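Local coordinates for IPT/TIG domain-containing protein BACOVA_02650 (PDB 5E7G), which binds xyloglucan at the surface of the cell and probably captures this polysaccharide before its transport into the periplasm for degradation, at residues A[97-102]-A[182-187]; A[298-303]-A[333-338]; A[112-117]-A[167-172]. One frame throughout, in Å; residues are numbered along the deposited sequence.

Contact 1. Residues A[97-102]-A[182-187]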
ATOM      1  N   HIS A  97      17.904  40.044  -6.105  1.00 59.21           N
ATOM      2  CA  HIS A  97      16.878  39.022  -5.949  1.00 48.28           C
ATOM      3  C   HIS A  97      17.128  38.155  -4.725  1.00 51.88           C
ATOM      4  O   HIS A  97      18.053  37.343  -4.711  1.00 54.55           O
ATOM      5  CB  HIS A  97      16.819  38.148  -7.200  1.00 52.84           C
ATOM      6  CG  HIS A  97      15.645  37.227  -7.233  1.00 50.27           C
ATOM      7  ND1 HIS A  97      15.560  36.100  -6.446  1.00 52.76           N
ATOM      8  CD2 HIS A  97      14.501  37.269  -7.954  1.00 57.63           C
ATOM      9  CE1 HIS A  97      14.418  35.484  -6.684  1.00 51.47           C
ATOM     10  NE2 HIS A  97      13.756  36.172  -7.596  1.00 56.47           N
ATOM     11  N   VAL A  98      16.301  38.329  -3.698  1.00 47.81           N
ATOM     12  CA  VAL A  98      16.375  37.481  -2.519  1.00 46.07           C
ATOM     13  C   VAL A  98      15.628  36.175  -2.818  1.00 57.83           C
ATOM     14  O   VAL A  98      14.425  36.182  -3.105  1.00 50.93           O
ATOM     15  CB  VAL A  98      15.784  38.167  -1.274  1.00 49.12           C
ATOM     16  CG1 VAL A  98      16.019  37.313  -0.039  1.00 46.61           C
ATOM     17  CG2 VAL A  98      16.398  39.543  -1.077  1.00 47.36           C
ATOM     18  N   LEU A  99      16.354  35.063  -2.751  1.00 55.11           N
ATOM     19  CA  LEU A  99      15.862  33.765  -3.214  1.00 54.14           C
ATOM     20  C   LEU A  99      14.810  33.144  -2.310  1.00 54.36           C
ATOM     21  O   LEU A  99      14.984  33.071  -1.093  1.00 57.67           O
ATOM     22  CB  LEU A  99      17.026  32.783  -3.346  1.00 56.72           C
ATOM     23  CG  LEU A  99      18.096  33.133  -4.377  1.00 53.92           C
ATOM     24  CD1 LEU A  99      19.303  32.242  -4.187  1.00 57.31           C
ATOM     25  CD2 LEU A  99      17.543  32.997  -5.780  1.00 57.65           C
ATOM     26  N   SER A 100      13.725  32.679  -2.921  1.00 55.08           N
ATOM     27  CA  SER A 100      12.718  31.912  -2.203  1.00 52.41           C
ATOM     28  C   SER A 100      13.203  30.478  -1.997  1.00 48.73           C
ATOM     29  O   SER A 100      14.108  30.019  -2.694  1.00 47.07           O
ATOM     30  CB  SER A 100      11.396  31.921  -2.966  1.00 52.54           C
ATOM     31  OG  SER A 100      10.827  33.213  -2.957  1.00 52.28           O
ATOM     32  N   PRO A 101      12.599  29.762  -1.036  1.00 51.35           N
ATOM     33  CA  PRO A 101      12.965  28.355  -0.826  1.00 50.49           C
ATOM     34  C   PRO A 101      12.669  27.487  -2.055  1.00 47.33           C
ATOM     35  O   PRO A 101      11.753  27.790  -2.828  1.00 43.78           O
ATOM     36  CB  PRO A 101      12.091  27.930   0.364  1.00 53.32           C
ATOM     37  CG  PRO A 101      11.587  29.205   0.975  1.00 48.07           C
ATOM     38  CD  PRO A 101      11.517  30.196  -0.136  1.00 53.88           C
ATOM     39  N   ALA A 102      13.434  26.416  -2.223  1.00 50.21           N
ATOM     40  CA  ALA A 102      13.297  25.550  -3.390  1.00 50.64           C
ATOM     41  C   ALA A 102      11.956  24.808  -3.387  1.00 53.92           C
ATOM     42  O   ALA A 102      11.480  24.389  -2.334  1.00 53.32           O
ATOM     43  CB  ALA A 102      14.436  24.556  -3.435  1.00 43.57           C
ATOM     44  N   GLU A 182       9.203  24.027 -12.892  1.00 59.23           N
ATOM     45  CA  GLU A 182      10.394  24.845 -13.063  1.00 63.82           C
ATOM     46  C   GLU A 182      10.211  26.205 -12.392  1.00 64.68           C
ATOM     47  O   GLU A 182       9.381  27.009 -12.823  1.00 52.42           O
ATOM     48  CB  GLU A 182      10.691  25.010 -14.552  1.00 64.57           C
ATOM     49  CG  GLU A 182      12.132  25.305 -14.889  1.00 64.93           C
ATOM     50  CD  GLU A 182      12.432  25.051 -16.353  1.00 71.83           C
ATOM     51  OE1 GLU A 182      13.329  24.230 -16.644  1.00 80.67           O
ATOM     52  OE2 GLU A 182      11.762  25.662 -17.212  1.00 70.45           O
ATOM     53  N   CYS A 183      10.980  26.448 -11.334  1.00 59.29           N
ATOM     54  CA  CYS A 183      10.921  27.715 -10.604  1.00 58.57           C
ATOM     55  C   CYS A 183      12.229  28.481 -10.752  1.00 55.71           C
ATOM     56  O   CYS A 183      13.224  27.939 -11.233  1.00 62.86           O
ATOM     57  CB  CYS A 183      10.615  27.474  -9.125  1.00 49.95           C
ATOM     58  SG  CYS A 183       8.978  26.787  -8.809  1.00 57.77           S
ATOM     59  N   TYR A 184      12.212  29.746 -10.342  1.00 55.22           N
ATOM     60  CA  TYR A 184      13.395  30.602 -10.388  1.00 56.24           C
ATOM     61  C   TYR A 184      14.541  29.997  -9.583  1.00 56.60           C
ATOM     62  O   TYR A 184      15.672  29.919 -10.063  1.00 59.94           O
ATOM     63  CB  TYR A 184      13.050  31.997  -9.855  1.00 58.31           C
ATOM     64  CG  TYR A 184      14.165  33.019  -9.951  1.00 54.74           C
ATOM     65  CD1 TYR A 184      15.217  33.019  -9.042  1.00 55.76           C
ATOM     66  CD2 TYR A 184      14.146  34.001 -10.933  1.00 57.76           C
ATOM     67  CE1 TYR A 184      16.232  33.955  -9.120  1.00 58.98           C
ATOM     68  CE2 TYR A 184      15.154  34.946 -11.017  1.00 62.24           C
ATOM     69  CZ  TYR A 184      16.196  34.916 -10.107  1.00 61.79           C
ATOM     70  OH  TYR A 184      17.204  35.851 -10.185  1.00 53.07           O
ATOM     71  N   THR A 185      14.241  29.571  -8.360  1.00 57.23           N
ATOM     72  CA  THR A 185      15.258  29.045  -7.452  1.00 52.47           C
ATOM     73  C   THR A 185      15.827  27.726  -7.959  1.00 56.28           C
ATOM     74  O   THR A 185      17.035  27.512  -7.921  1.00 56.77           O
ATOM     75  CB  THR A 185      14.686  28.838  -6.029  1.00 57.60           C
ATOM     76  OG1 THR A 185      14.271  30.099  -5.491  1.00 61.94           O
ATOM     77  CG2 THR A 185      15.726  28.225  -5.092  1.00 48.59           C
ATOM     78  N   SER A 186      14.941  26.850  -8.428  1.00 62.20           N
ATOM     79  CA  SER A 186      15.320  25.526  -8.915  1.00 53.07           C
ATOM     80  C   SER A 186      14.085  24.823  -9.490  1.00 54.23           C
ATOM     81  O   SER A 186      13.036  25.440  -9.662  1.00 55.19           O
ATOM     82  CB  SER A 186      15.939  24.684  -7.793  1.00 49.30           C
ATOM     83  OG  SER A 186      15.015  24.493  -6.738  1.00 60.37           O
ATOM     84  N   SER A 187      14.214  23.532  -9.777  1.00 48.67           N
ATOM     85  CA  SER A 187      13.119  22.754 -10.344  1.00 49.63           C
ATOM     86  C   SER A 187      12.779  21.559  -9.467  1.00 49.83           C
ATOM     87  O   SER A 187      13.652  21.001  -8.805  1.00 53.99           O
ATOM     88  CB  SER A 187      13.485  22.284 -11.744  1.00 51.21           C
ATOM     89  OG  SER A 187      13.875  23.386 -12.539  1.00 68.10           O
TER
HETATM   90  O   HOH W   1      13.709  32.569  -5.714  1.00 49.18           O

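Contact 2. Residues A[298-303]-A[333-338]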
ATOM      1  N   GLY A 298     -14.798 -42.308  14.389  1.00 43.27           N
ATOM      2  CA  GLY A 298     -15.135 -41.172  15.227  1.00 47.42           C
ATOM      3  C   GLY A 298     -16.602 -40.794  15.140  1.00 53.82           C
ATOM      4  O   GLY A 298     -17.263 -41.054  14.132  1.00 46.79           O
ATOM      5  N   ASP A 299     -17.103 -40.176  16.206  1.00 55.22           N
ATOM      6  CA  ASP A 299     -18.475 -39.693  16.252  1.00 54.79           C
ATOM      7  C   ASP A 299     -18.560 -38.311  15.602  1.00 57.04           C
ATOM      8  O   ASP A 299     -18.249 -37.297  16.229  1.00 53.82           O
ATOM      9  CB  ASP A 299     -18.978 -39.642  17.698  1.00 51.27           C
ATOM     10  CG  ASP A 299     -20.445 -39.241  17.797  1.00 61.99           C
ATOM     11  OD1 ASP A 299     -21.184 -39.403  16.803  1.00 62.62           O
ATOM     12  OD2 ASP A 299     -20.861 -38.767  18.878  1.00 67.18           O
ATOM     13  N   CYS A 300     -18.965 -38.292  14.336  1.00 51.21           N
ATOM     14  CA  CYS A 300     -19.108 -37.056  13.576  1.00 52.83           C
ATOM     15  C   CYS A 300     -20.077 -37.290  12.418  1.00 52.30           C
ATOM     16  O   CYS A 300     -20.785 -38.296  12.388  1.00 57.39           O
ATOM     17  CB  CYS A 300     -17.745 -36.576  13.059  1.00 43.06           C
ATOM     18  SG  CYS A 300     -16.930 -37.728  11.938  1.00 57.14           S
ATOM     19  N   SER A 301     -20.112 -36.359  11.470  1.00 49.68           N
ATOM     20  CA  SER A 301     -20.918 -36.529  10.265  1.00 57.20           C
ATOM     21  C   SER A 301     -20.151 -36.078   9.029  1.00 50.06           C
ATOM     22  O   SER A 301     -19.149 -35.364   9.127  1.00 49.80           O
ATOM     23  CB  SER A 301     -22.230 -35.753  10.389  1.00 52.96           C
ATOM     24  OG  SER A 301     -21.977 -34.389  10.667  1.00 54.12           O
ATOM     25  N   PHE A 302     -20.617 -36.534   7.871  1.00 49.52           N
ATOM     26  CA  PHE A 302     -20.044 -36.143   6.585  1.00 58.80           C
ATOM     27  C   PHE A 302     -21.159 -35.779   5.594  1.00 57.59           C
ATOM     28  O   PHE A 302     -22.062 -36.573   5.328  1.00 49.25           O
ATOM     29  CB  PHE A 302     -19.156 -37.255   6.033  1.00 51.94           C
ATOM     30  CG  PHE A 302     -17.911 -37.480   6.838  1.00 53.18           C
ATOM     31  CD1 PHE A 302     -16.814 -36.648   6.689  1.00 45.07           C
ATOM     32  CD2 PHE A 302     -17.840 -38.512   7.753  1.00 47.99           C
ATOM     33  CE1 PHE A 302     -15.676 -36.847   7.435  1.00 50.52           C
ATOM     34  CE2 PHE A 302     -16.700 -38.713   8.504  1.00 44.72           C
ATOM     35  CZ  PHE A 302     -15.620 -37.881   8.344  1.00 45.70           C
ATOM     36  N   VAL A 303     -21.074 -34.566   5.058  1.00 54.43           N
ATOM     37  CA  VAL A 303     -22.162 -33.966   4.301  1.00 46.60           C
ATOM     38  C   VAL A 303     -21.678 -33.494   2.942  1.00 45.84           C
ATOM     39  O   VAL A 303     -20.540 -33.043   2.801  1.00 49.73           O
ATOM     40  CB  VAL A 303     -22.772 -32.767   5.066  1.00 47.84           C
ATOM     41  CG1 VAL A 303     -23.952 -32.179   4.313  1.00 74.90           C
ATOM     42  CG2 VAL A 303     -23.205 -33.192   6.461  1.00 59.46           C
ATOM     43  N   LYS A 333     -17.391 -35.228  20.289  1.00 53.33           N
ATOM     44  CA  LYS A 333     -17.391 -35.627  18.885  1.00 55.51           C
ATOM     45  C   LYS A 333     -16.036 -35.348  18.246  1.00 49.39           C
ATOM     46  O   LYS A 333     -15.343 -34.392  18.614  1.00 41.81           O
ATOM     47  CB  LYS A 333     -18.510 -34.901  18.125  1.00 52.29           C
ATOM     48  CG  LYS A 333     -19.898 -35.421  18.464  1.00 57.29           C
ATOM     49  CD  LYS A 333     -20.978 -34.788  17.610  1.00 53.59           C
ATOM     50  CE  LYS A 333     -22.313 -35.488  17.833  1.00 57.77           C
ATOM     51  NZ  LYS A 333     -23.426 -34.851  17.073  1.00 61.98           N
ATOM     52  N   GLN A 334     -15.656 -36.192  17.294  1.00 40.42           N
ATOM     53  CA  GLN A 334     -14.331 -36.104  16.712  1.00 41.91           C
ATOM     54  C   GLN A 334     -14.216 -36.909  15.427  1.00 44.41           C
ATOM     55  O   GLN A 334     -15.068 -37.750  15.131  1.00 43.02           O
ATOM     56  CB  GLN A 334     -13.279 -36.587  17.729  1.00 51.50           C
ATOM     57  CG  GLN A 334     -13.367 -38.087  18.083  1.00 40.69           C
ATOM     58  CD  GLN A 334     -14.605 -38.437  18.891  1.00 50.37           C
ATOM     59  OE1 GLN A 334     -15.358 -39.347  18.538  1.00 44.95           O
ATOM     60  NE2 GLN A 334     -14.819 -37.717  19.989  1.00 49.57           N
ATOM     61  N   SER A 335     -13.153 -36.639  14.674  1.00 42.37           N
ATOM     62  CA  SER A 335     -12.816 -37.412  13.483  1.00 42.81           C
ATOM     63  C   SER A 335     -11.342 -37.797  13.489  1.00 46.12           C
ATOM     64  O   SER A 335     -10.468 -36.929  13.514  1.00 39.69           O
ATOM     65  CB  SER A 335     -13.128 -36.625  12.212  1.00 46.24           C
ATOM     66  OG  SER A 335     -12.561 -37.257  11.072  1.00 41.77           O
ATOM     67  N   TYR A 336     -11.087 -39.103  13.460  1.00 43.11           N
ATOM     68  CA  TYR A 336      -9.737 -39.646  13.364  1.00 44.65           C
ATOM     69  C   TYR A 336      -9.528 -40.094  11.930  1.00 45.08           C
ATOM     70  O   TYR A 336     -10.171 -41.041  11.478  1.00 51.57           O
ATOM     71  CB  TYR A 336      -9.542 -40.818  14.343  1.00 50.61           C
ATOM     72  CG  TYR A 336      -8.136 -41.385  14.405  1.00 42.73           C
ATOM     73  CD1 TYR A 336      -7.570 -42.012  13.304  1.00 48.95           C
ATOM     74  CD2 TYR A 336      -7.383 -41.314  15.577  1.00 55.22           C
ATOM     75  CE1 TYR A 336      -6.298 -42.533  13.349  1.00 48.06           C
ATOM     76  CE2 TYR A 336      -6.098 -41.843  15.634  1.00 51.34           C
ATOM     77  CZ  TYR A 336      -5.565 -42.451  14.511  1.00 50.42           C
ATOM     78  OH  TYR A 336      -4.299 -42.978  14.529  1.00 48.29           O
ATOM     79  N   SER A 337      -8.635 -39.416  11.215  1.00 42.77           N
ATOM     80  CA  SER A 337      -8.444 -39.677   9.793  1.00 51.48           C
ATOM     81  C   SER A 337      -7.002 -40.022   9.445  1.00 48.93           C
ATOM     82  O   SER A 337      -6.086 -39.812  10.241  1.00 48.36           O
ATOM     83  CB  SER A 337      -8.898 -38.463   8.974  1.00 48.13           C
ATOM     84  OG  SER A 337     -10.271 -38.183   9.209  1.00 50.25           O
ATOM     85  N   ASN A 338      -6.825 -40.578   8.251  1.00 48.88           N
ATOM     86  CA  ASN A 338      -5.509 -40.753   7.656  1.00 41.97           C
ATOM     87  C   ASN A 338      -5.252 -39.682   6.614  1.00 48.14           C
ATOM     88  O   ASN A 338      -5.961 -39.595   5.610  1.00 47.88           O
ATOM     89  CB  ASN A 338      -5.378 -42.132   7.018  1.00 44.11           C
ATOM     90  CG  ASN A 338      -4.969 -43.193   8.018  1.00 55.65           C
ATOM     91  OD1 ASN A 338      -4.015 -43.006   8.779  1.00 58.86           O
ATOM     92  ND2 ASN A 338      -5.699 -44.301   8.037  1.00 49.75           N
TER

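Contact 3. Residues A[112-117]-A[167-172]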
ATOM      1  N   TYR A 112      -7.420   8.796 -12.757  1.00 57.80           N
ATOM      2  CA  TYR A 112      -6.826   7.997 -13.821  1.00 54.49           C
ATOM      3  C   TYR A 112      -7.898   7.197 -14.554  1.00 48.09           C
ATOM      4  O   TYR A 112      -8.893   6.790 -13.954  1.00 54.94           O
ATOM      5  CB  TYR A 112      -5.758   7.058 -13.259  1.00 53.40           C
ATOM      6  CG  TYR A 112      -4.578   7.784 -12.669  1.00 52.93           C
ATOM      7  CD1 TYR A 112      -3.597   8.329 -13.485  1.00 54.00           C
ATOM      8  CD2 TYR A 112      -4.442   7.925 -11.295  1.00 59.51           C
ATOM      9  CE1 TYR A 112      -2.511   8.997 -12.947  1.00 59.88           C
ATOM     10  CE2 TYR A 112      -3.355   8.593 -10.746  1.00 48.53           C
ATOM     11  CZ  TYR A 112      -2.397   9.127 -11.579  1.00 47.39           C
ATOM     12  OH  TYR A 112      -1.318   9.793 -11.051  1.00 49.07           O
ATOM     13  N   PRO A 113      -7.707   6.972 -15.865  1.00 56.08           N
ATOM     14  CA  PRO A 113      -6.553   7.426 -16.652  1.00 53.60           C
ATOM     15  C   PRO A 113      -6.653   8.909 -17.018  1.00 59.38           C
ATOM     16  O   PRO A 113      -7.759   9.438 -17.157  1.00 58.62           O
ATOM     17  CB  PRO A 113      -6.619   6.547 -17.898  1.00 48.00           C
ATOM     18  CG  PRO A 113      -8.099   6.327 -18.099  1.00 54.26           C
ATOM     19  CD  PRO A 113      -8.724   6.317 -16.713  1.00 57.23           C
ATOM     20  N   ILE A 114      -5.509   9.569 -17.167  1.00 55.13           N
ATOM     21  CA  ILE A 114      -5.490  10.972 -17.562  1.00 58.29           C
ATOM     22  C   ILE A 114      -5.535  11.092 -19.080  1.00 58.04           C
ATOM     23  O   ILE A 114      -4.617  10.652 -19.772  1.00 56.55           O
ATOM     24  CB  ILE A 114      -4.241  11.703 -17.049  1.00 61.89           C
ATOM     25  CG1 ILE A 114      -4.115  11.569 -15.528  1.00 54.56           C
ATOM     26  CG2 ILE A 114      -4.303  13.177 -17.445  1.00 61.80           C
ATOM     27  CD1 ILE A 114      -2.747  11.962 -14.998  1.00 54.15           C
ATOM     28  N   LYS A 115      -6.605  11.698 -19.584  1.00 57.05           N
ATOM     29  CA  LYS A 115      -6.747  11.955 -21.011  1.00 69.30           C
ATOM     30  C   LYS A 115      -6.408  13.419 -21.307  1.00 68.89           C
ATOM     31  O   LYS A 115      -6.609  14.282 -20.449  1.00 63.74           O
ATOM     32  CB  LYS A 115      -8.167  11.631 -21.473  1.00 61.72           C
ATOM     33  CG  LYS A 115      -8.581  10.195 -21.196  1.00 67.08           C
ATOM     34  CD  LYS A 115      -9.984   9.915 -21.711  1.00 82.36           C
ATOM     35  CE  LYS A 115     -10.298   8.420 -21.705  1.00 85.96           C
ATOM     36  NZ  LYS A 115     -11.535   8.106 -22.485  1.00 91.08           N
ATOM     37  N   PRO A 116      -5.881  13.702 -22.510  1.00 66.42           N
ATOM     38  CA  PRO A 116      -5.579  15.092 -22.876  1.00 59.28           C
ATOM     39  C   PRO A 116      -6.738  16.035 -22.602  1.00 55.21           C
ATOM     40  O   PRO A 116      -7.862  15.764 -23.024  1.00 53.01           O
ATOM     41  CB  PRO A 116      -5.287  14.996 -24.368  1.00 51.36           C
ATOM     42  CG  PRO A 116      -4.686  13.642 -24.521  1.00 63.73           C
ATOM     43  CD  PRO A 116      -5.441  12.762 -23.556  1.00 63.53           C
ATOM     44  N   GLY A 117      -6.463  17.114 -21.874  1.00 52.72           N
ATOM     45  CA  GLY A 117      -7.487  18.078 -21.516  1.00 56.63           C
ATOM     46  C   GLY A 117      -8.047  17.870 -20.121  1.00 59.35           C
ATOM     47  O   GLY A 117      -8.746  18.735 -19.588  1.00 46.14           O
ATOM     48  N   LEU A 167      -3.570  22.105 -13.274  1.00 56.81           N
ATOM     49  CA  LEU A 167      -3.204  22.211 -14.680  1.00 57.66           C
ATOM     50  C   LEU A 167      -4.049  21.281 -15.562  1.00 65.17           C
ATOM     51  O   LEU A 167      -4.733  20.384 -15.064  1.00 59.34           O
ATOM     52  CB  LEU A 167      -1.710  21.913 -14.853  1.00 54.69           C
ATOM     53  CG  LEU A 167      -1.216  20.516 -14.478  1.00 57.35           C
ATOM     54  CD1 LEU A 167      -1.345  19.554 -15.655  1.00 62.06           C
ATOM     55  CD2 LEU A 167       0.229  20.566 -13.993  1.00 48.26           C
ATOM     56  N   THR A 168      -4.007  21.519 -16.872  1.00 60.86           N
ATOM     57  CA  THR A 168      -4.710  20.675 -17.832  1.00 59.54           C
ATOM     58  C   THR A 168      -3.688  19.882 -18.641  1.00 56.21           C
ATOM     59  O   THR A 168      -2.607  20.383 -18.962  1.00 46.96           O
ATOM     60  CB  THR A 168      -5.617  21.506 -18.779  1.00 63.54           C
ATOM     61  OG1 THR A 168      -4.811  22.253 -19.698  1.00 65.57           O
ATOM     62  CG2 THR A 168      -6.503  22.455 -17.974  1.00 56.45           C
ATOM     63  N   ALA A 169      -4.036  18.636 -18.949  1.00 55.25           N
ATOM     64  CA  ALA A 169      -3.116  17.712 -19.598  1.00 59.64           C
ATOM     65  C   ALA A 169      -2.958  18.023 -21.087  1.00 56.44           C
ATOM     66  O   ALA A 169      -3.949  18.259 -21.780  1.00 52.73           O
ATOM     67  CB  ALA A 169      -3.600  16.287 -19.416  1.00 56.50           C
ATOM     68  N   PRO A 170      -1.714  17.996 -21.591  1.00 52.96           N
ATOM     69  CA  PRO A 170      -1.474  18.277 -23.011  1.00 64.56           C
ATOM     70  C   PRO A 170      -1.986  17.175 -23.939  1.00 71.78           C
ATOM     71  O   PRO A 170      -2.353  16.098 -23.470  1.00 71.10           O
ATOM     72  CB  PRO A 170       0.052  18.384 -23.094  1.00 62.42           C
ATOM     73  CG  PRO A 170       0.552  17.554 -21.974  1.00 65.31           C
ATOM     74  CD  PRO A 170      -0.466  17.683 -20.874  1.00 61.20           C
ATOM     75  N   ALA A 171      -2.021  17.462 -25.238  1.00 77.51           N
ATOM     76  CA  ALA A 171      -2.324  16.452 -26.248  1.00 68.24           C
ATOM     77  C   ALA A 171      -1.119  15.542 -26.418  1.00 67.72           C
ATOM     78  O   ALA A 171       0.011  15.950 -26.142  1.00 65.49           O
ATOM     79  CB  ALA A 171      -2.688  17.103 -27.567  1.00 69.18           C
ATOM     80  N   ASN A 172      -1.358  14.314 -26.868  1.00 70.77           N
ATOM     81  CA  ASN A 172      -0.272  13.375 -27.121  1.00 75.17           C
ATOM     82  C   ASN A 172       0.492  13.068 -25.829  1.00 73.03           C
ATOM     83  O   ASN A 172       1.725  13.114 -25.795  1.00 67.82           O
ATOM     84  CB  ASN A 172       0.671  13.945 -28.189  1.00 74.35           C
ATOM     85  CG  ASN A 172       1.530  12.882 -28.846  1.00 87.63           C
ATOM     86  OD1 ASN A 172       1.040  11.820 -29.232  1.00 90.09           O
ATOM     87  ND2 ASN A 172       2.824  13.164 -28.976  1.00 81.50           N
TER

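Contact 1. Residues A[97-102]-A[182-187]
His-97 and Tyr-184 stack across the joint between two immunoglobulin-like IPT/TIG modules. Residues 97-102 run from a strand paired with 23-24 toward strand 104-109 of the next sandwich, while residues 182-187 form the hairpin turn between strands 178-183 and 187-193 of that sandwich.

The aromatic contact is a face-to-face stack, with ring centroids 3.8 Å apart and planes inclined by only 9°. The two side chains arrive from opposite directions and overlap broadly, His-97 CE1 lying 3.4 Å from Tyr-184 CE1. With CG anti to the backbone N (chi1 -175°), Tyr-184 reaches out from the turn and places its hydroxyl by Asp-23, its hydrogen-bond partner on the first module. The apolar part is small: Leu-99 CD2 meets the edge of the tyrosine ring at CE1, 3.7 Å away, near the ring plane.

Polar contacts centre on Thr-185. Its OG1 donates to Ser-100 O over 2.8 Å, approaching from above the carbonyl plane (38° out of it). A water accepts from Ser-100 N at 2.8 Å and lies in the plane of the His-97 ring at its edge; its link to Thr-185 OG1 is too short to be relied on. Past this bond the segments meet by simple packing, in which the Ala-102 methyl CB rests 3.4 Å from Ser-186 OG.

Contact 2. Residues A[298-303]-A[333-338]
Asp-299 and Gln-334 exchange two hydrogen bonds where residues 298-300 leave strand 294-297 and cross toward strand 301-303 of the other sheet. Gln-334 N donates to Asp-299 O at 3.0 Å, from well above the carbonyl plane. In the reverse direction Asp-299 N donates to Gln-334 OE1 at 3.0 Å, an almost straight bond (168°). The glutamine side chain sets out away from residues 298-303, but a bend at chi2 (-69°) carries its amide back; OE1 is thereby taken by Asp-299, and NE2 makes a weak bond to Trp-332 O. Gln-334 O receives a softer CA-H...O contact, with Gly-298 CA 3.4 Å from it. A side chain on Gly-298 would run into that same oxygen, and the backbone angles there call for glycine independently.

Lys-333 lies extended past Asp-299, its CG 3.5 Å from Asp-299 OD2. Its NZ is 5.0 Å from that oxygen and bonds instead to Thr-322 O. With an alanine in place of Lys-333, the Thr-322 carbonyl would probably lose its ammonium donor and the Asp-299 carboxylate both its methylene neighbours and a nearby positive charge.

Farther along residues 298-303, Cys-300 SG packs 4.0 Å from Ser-335 CB, and Ser-335 OG, hydrogen-bonded to His-295 ND1, meets the edge of the Phe-302 ring at CZ. Tyr-330 and Trp-331, earlier on the strand of Gln-334, and Trp-297, just before Gly-298, line the glycan pocket; the side chain of Gln-334 is about 6 Å from a bound xylose, placing this crossover beside the xyloglucan-binding face of a beta-sandwich.

Contact 3. Residues A[112-117]-A[167-172]
Ile-114 and Ala-169 form the tightly packed half of a contact at one end of the second IPT/TIG module, an immunoglobulin-like beta-sandwich. Residues 112-117 belong to the connection between strands 104-109 and 119-125, and residues 167-172 carry strand 164-168 out of the same sheet; the touching parts run steeply across one another. Both side chains set out toward the opposite segment. Ile-114 presents its CG2 branch, which lies anti to the backbone N, and this methyl meets Ala-169 CB at 3.7 Å. The same alanine methyl also sits 3.8 Å from Lys-115 O, touching a methyl and a backbone carbonyl of the other segment. Met-120 of strand 119-125 touches both Ile-114 and Ala-169, adding a third apolar group to this buried side.

The solvent side is built differently, from backbone and proline ring carbons. Pro-116 is exposed, yet its ring carbons CB and CG lean on the departing chain: CB approaches Pro-170 O to 3.3 Å and Ala-171 CA to 3.8 Å, with CG close behind. Farther out the packing thins, and the ring barely reaches the Asn-172 backbone, with CG 4.1 Å from N. Lys-115 turns away from the contact, while its backbone N bonds to Asp-118 OD2.

Between the two halves lies the polar tie of the contact. Pro-116 and Gly-117 have the backbone angles of the central pair of a type II turn; the positive phi of Gly-117 (98°) would jam a side chain against the preceding carbonyl. This conformation aims the glycine amide at the chain just past the strand, where Gly-117 N donates to Ala-169 O over 2.8 Å, tilted 29° from the carbonyl plane.

Along the chain, contact 3 is nested inside the loop that contact 1 closes, and contact 2 follows after both. Contacts 1 and 3 share the second IPT/TIG module but use its two different sheets, through the successive strands 178-183 and 164-168; their centres are 27 Å apart. Contact 1 faces the first module, whereas the loop of contact 3 reaches, through Pro-113, residues Glu-224 and Ile-269 of the third. Contact 2, in the xyloglucan-binding domain, lies with its centre 76 Å from that of contact 1 and 63 Å from that of contact 3. The arrangement illustrates an elongated protein in which the second module's contacts lie far from the glycan site, on the opposite side of the chain's centre.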